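Local coordinates for 5,10-methylenetetrahydromethanopterin reductase (Methanopyrus kandleri, PDB 1EZW), which catalyses the reversible, coenzyme F420-dependent reduction of methylene-tetrahydromethanopterin to methyl-tetrahydromethanopterin in methanogenesis from carbon dioxide, at residues Q140-G145 against A163-G168. Sequence-based numbering, arbitrary orientation.
Sequences QYLEGG and ARSIQG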
ATOM      1  N   GLN A 140       9.229  14.799  24.123  1.00 18.40           N
ATOM      2  CA  GLN A 140       8.946  13.970  25.295  1.00 18.94           C
ATOM      3  C   GLN A 140       8.140  12.739  24.849  1.00 18.79           C
ATOM      4  O   GLN A 140       8.381  11.628  25.332  1.00 19.34           O
ATOM      5  CB  GLN A 140       8.137  14.701  26.365  1.00 19.17           C
ATOM      6  CG  GLN A 140       8.973  15.734  27.173  1.00 21.82           C
ATOM      7  CD  GLN A 140       8.184  16.225  28.370  1.00 25.27           C
ATOM      8  OE1 GLN A 140       7.441  15.446  28.972  1.00 23.36           O
ATOM      9  NE2 GLN A 140       8.383  17.506  28.763  1.00 23.49           N
ATOM     10  N   TYR A 141       7.208  12.934  23.914  1.00 18.41           N
ATOM     11  CA  TYR A 141       6.369  11.844  23.389  1.00 17.56           C
ATOM     12  C   TYR A 141       7.244  10.819  22.646  1.00 17.58           C
ATOM     13  O   TYR A 141       7.124   9.611  22.842  1.00 18.95           O
ATOM     14  CB  TYR A 141       5.320  12.459  22.446  1.00 16.75           C
ATOM     15  CG  TYR A 141       4.289  11.480  21.915  1.00 15.82           C
ATOM     16  CD1 TYR A 141       3.015  11.416  22.459  1.00 16.55           C
ATOM     17  CD2 TYR A 141       4.608  10.610  20.870  1.00 16.41           C
ATOM     18  CE1 TYR A 141       2.047  10.499  21.969  1.00 18.64           C
ATOM     19  CE2 TYR A 141       3.657   9.696  20.371  1.00 17.34           C
ATOM     20  CZ  TYR A 141       2.386   9.648  20.920  1.00 17.88           C
ATOM     21  OH  TYR A 141       1.406   8.795  20.395  1.00 16.36           O
ATOM     22  N   LEU A 142       8.131  11.306  21.786  1.00 17.87           N
ATOM     23  CA  LEU A 142       9.032  10.432  21.026  1.00 17.14           C
ATOM     24  C   LEU A 142      10.040   9.698  21.912  1.00 18.80           C
ATOM     25  O   LEU A 142      10.551   8.639  21.519  1.00 19.96           O
ATOM     26  CB  LEU A 142       9.768  11.244  19.945  1.00 16.21           C
ATOM     27  CG  LEU A 142       8.906  11.821  18.843  1.00 15.88           C
ATOM     28  CD1 LEU A 142       9.800  12.685  17.925  1.00 17.42           C
ATOM     29  CD2 LEU A 142       8.307  10.675  18.012  1.00 16.30           C
ATOM     30  N   GLU A 143      10.347  10.251  23.100  1.00 20.04           N
ATOM     31  CA  GLU A 143      11.237   9.557  24.027  1.00 22.61           C
ATOM     32  C   GLU A 143      10.481   8.468  24.787  1.00 23.89           C
ATOM     33  O   GLU A 143      11.085   7.704  25.554  1.00 24.95           O
ATOM     34  CB  GLU A 143      11.885  10.543  25.034  1.00 24.13           C
ATOM     35  CG  GLU A 143      12.860  11.535  24.366  1.00 29.02           C
ATOM     36  CD  GLU A 143      14.207  10.921  24.033  1.00 35.02           C
ATOM     37  OE1 GLU A 143      14.333   9.681  24.118  1.00 37.11           O
ATOM     38  OE2 GLU A 143      15.153  11.676  23.682  1.00 37.89           O
ATOM     39  N   GLY A 144       9.161   8.396  24.586  1.00 22.32           N
ATOM     40  CA  GLY A 144       8.343   7.372  25.238  1.00 22.95           C
ATOM     41  C   GLY A 144       7.483   7.841  26.402  1.00 23.43           C
ATOM     42  O   GLY A 144       6.701   7.045  26.979  1.00 23.68           O
ATOM     43  N   GLY A 145       7.604   9.120  26.734  1.00 23.67           N
ATOM     44  CA  GLY A 145       6.827   9.700  27.811  1.00 23.79           C
ATOM     45  C   GLY A 145       7.174   9.115  29.165  1.00 25.19           C
ATOM     46  O   GLY A 145       8.204   8.455  29.329  1.00 25.96           O
ATOM     47  N   ALA A 163       2.378   4.460  21.720  1.00 20.44           N
ATOM     48  CA  ALA A 163       2.929   4.441  20.353  1.00 18.74           C
ATOM     49  C   ALA A 163       4.424   4.671  20.347  1.00 20.26           C
ATOM     50  O   ALA A 163       4.940   5.528  21.093  1.00 21.80           O
ATOM     51  CB  ALA A 163       2.248   5.515  19.499  1.00 18.25           C
ATOM     52  N   ARG A 164       5.122   3.888  19.545  1.00 19.14           N
ATOM     53  CA  ARG A 164       6.544   4.093  19.432  1.00 20.34           C
ATOM     54  C   ARG A 164       6.920   4.375  17.978  1.00 19.45           C
ATOM     55  O   ARG A 164       6.400   3.758  17.036  1.00 17.94           O
ATOM     56  CB  ARG A 164       7.330   2.882  19.929  1.00 23.60           C
ATOM     57  CG  ARG A 164       7.342   2.753  21.476  1.00 26.99           C
ATOM     58  CD  ARG A 164       8.097   3.921  22.136  1.00 32.17           C
ATOM     59  NE  ARG A 164       8.125   3.784  23.601  1.00 33.46           N
ATOM     60  CZ  ARG A 164       7.109   4.076  24.410  1.00 35.44           C
ATOM     61  NH1 ARG A 164       7.222   3.910  25.740  1.00 37.30           N
ATOM     62  NH2 ARG A 164       5.998   4.582  23.908  1.00 35.64           N
ATOM     63  N   SER A 165       7.846   5.315  17.804  1.00 18.93           N
ATOM     64  CA  SER A 165       8.371   5.632  16.483  1.00 17.51           C
ATOM     65  C   SER A 165       9.582   4.723  16.263  1.00 19.05           C
ATOM     66  O   SER A 165       9.855   3.853  17.087  1.00 20.77           O
ATOM     67  CB  SER A 165       8.848   7.092  16.442  1.00 17.17           C
ATOM     68  OG  SER A 165       9.915   7.285  17.385  1.00 17.11           O
ATOM     69  N   ILE A 166      10.317   4.930  15.182  0.70 17.58           N
ATOM     70  CA  ILE A 166      11.525   4.136  14.954  0.70 18.14           C
ATOM     71  C   ILE A 166      12.755   4.994  15.233  0.70 19.21           C
ATOM     72  O   ILE A 166      13.687   4.547  15.915  0.70 19.12           O
ATOM     73  CB  ILE A 166      11.494   3.570  13.530  0.70 17.35           C
ATOM     74  CG1 ILE A 166      10.478   2.430  13.528  0.70 15.78           C
ATOM     75  CG2 ILE A 166      12.914   3.081  13.052  0.70 16.18           C
ATOM     76  CD1 ILE A 166      10.127   1.958  12.200  0.70 15.28           C
ATOM     77  N   GLN A 167      12.750   6.240  14.769  1.00 19.33           N
ATOM     78  CA  GLN A 167      13.913   7.113  15.015  1.00 19.95           C
ATOM     79  C   GLN A 167      13.889   7.739  16.403  1.00 21.10           C
ATOM     80  O   GLN A 167      14.906   8.309  16.822  1.00 20.71           O
ATOM     81  CB  GLN A 167      13.948   8.288  14.050  1.00 20.08           C
ATOM     82  CG  GLN A 167      13.987   7.927  12.606  1.00 21.71           C
ATOM     83  CD  GLN A 167      14.041   9.187  11.762  1.00 24.04           C
ATOM     84  OE1 GLN A 167      15.113   9.783  11.581  1.00 26.54           O
ATOM     85  NE2 GLN A 167      12.879   9.638  11.276  1.00 18.02           N
ATOM     86  N   GLY A 168      12.754   7.676  17.105  1.00 20.47           N
ATOM     87  CA  GLY A 168      12.691   8.339  18.413  1.00 21.11           C
ATOM     88  C   GLY A 168      13.070   9.827  18.312  1.00 21.81           C
ATOM     89  O   GLY A 168      12.626  10.536  17.404  1.00 20.30           O
TER
HETATM   90  O   HOH W   1       6.523   7.760  20.796  1.00 20.60           O
HETATM   91  O   HOH W   2       8.983   7.005  19.889  1.00 21.95           O
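Leu142 and Gly168 bring the two backbones closest, their CA atoms 5.0 Å apart, while Gly144, just past helix 127-142, faces Arg164. Two waters bridge the main chains: one donates to the carbonyl oxygens of Tyr141 and Ala163, the other donates to Leu142 O and accepts from Ser165 N at 2.9 Å. The two methyls of Leu142 reach different ends of the turn in the loop, CD1 3.6 Å from Gly168 O and CD2 3.8 Å from Ser165 OG. That hydroxyl takes a weak bond from Gly168 N, across the turn beside the leucine. An alanine in place of Leu142 would remove both methyl branches and would probably open a gap against Gly168 and Ser165, with Ile171 also losing contact. Tyr141 has its CG anti to the backbone N (chi1 -175°), which sends the ring out to Ala163; its OH lies 3.5 Å from Ala163 CB and bonds to Tyr40 O of a second subunit. The Arg164 chain bends at chi2 (-65°) and folds back, laying one guanidinium face over Gly144, whose CA sits 3.6 Å from Arg164 CZ. Arg164 NH2 donates to Ala163 O at 3.2 Å from above the carbonyl plane, and also to Val161 O. Gly144, at positive phi just past the helix, forms a Schellman motif, with Gly144 N bonded to Tyr141 O and Gly145 N to Gln140 O. The contact thus packs a helix C-terminus against the loop returning to strand 173-176 of the TIM barrel, at a border with a neighbouring subunit of the homotetramer.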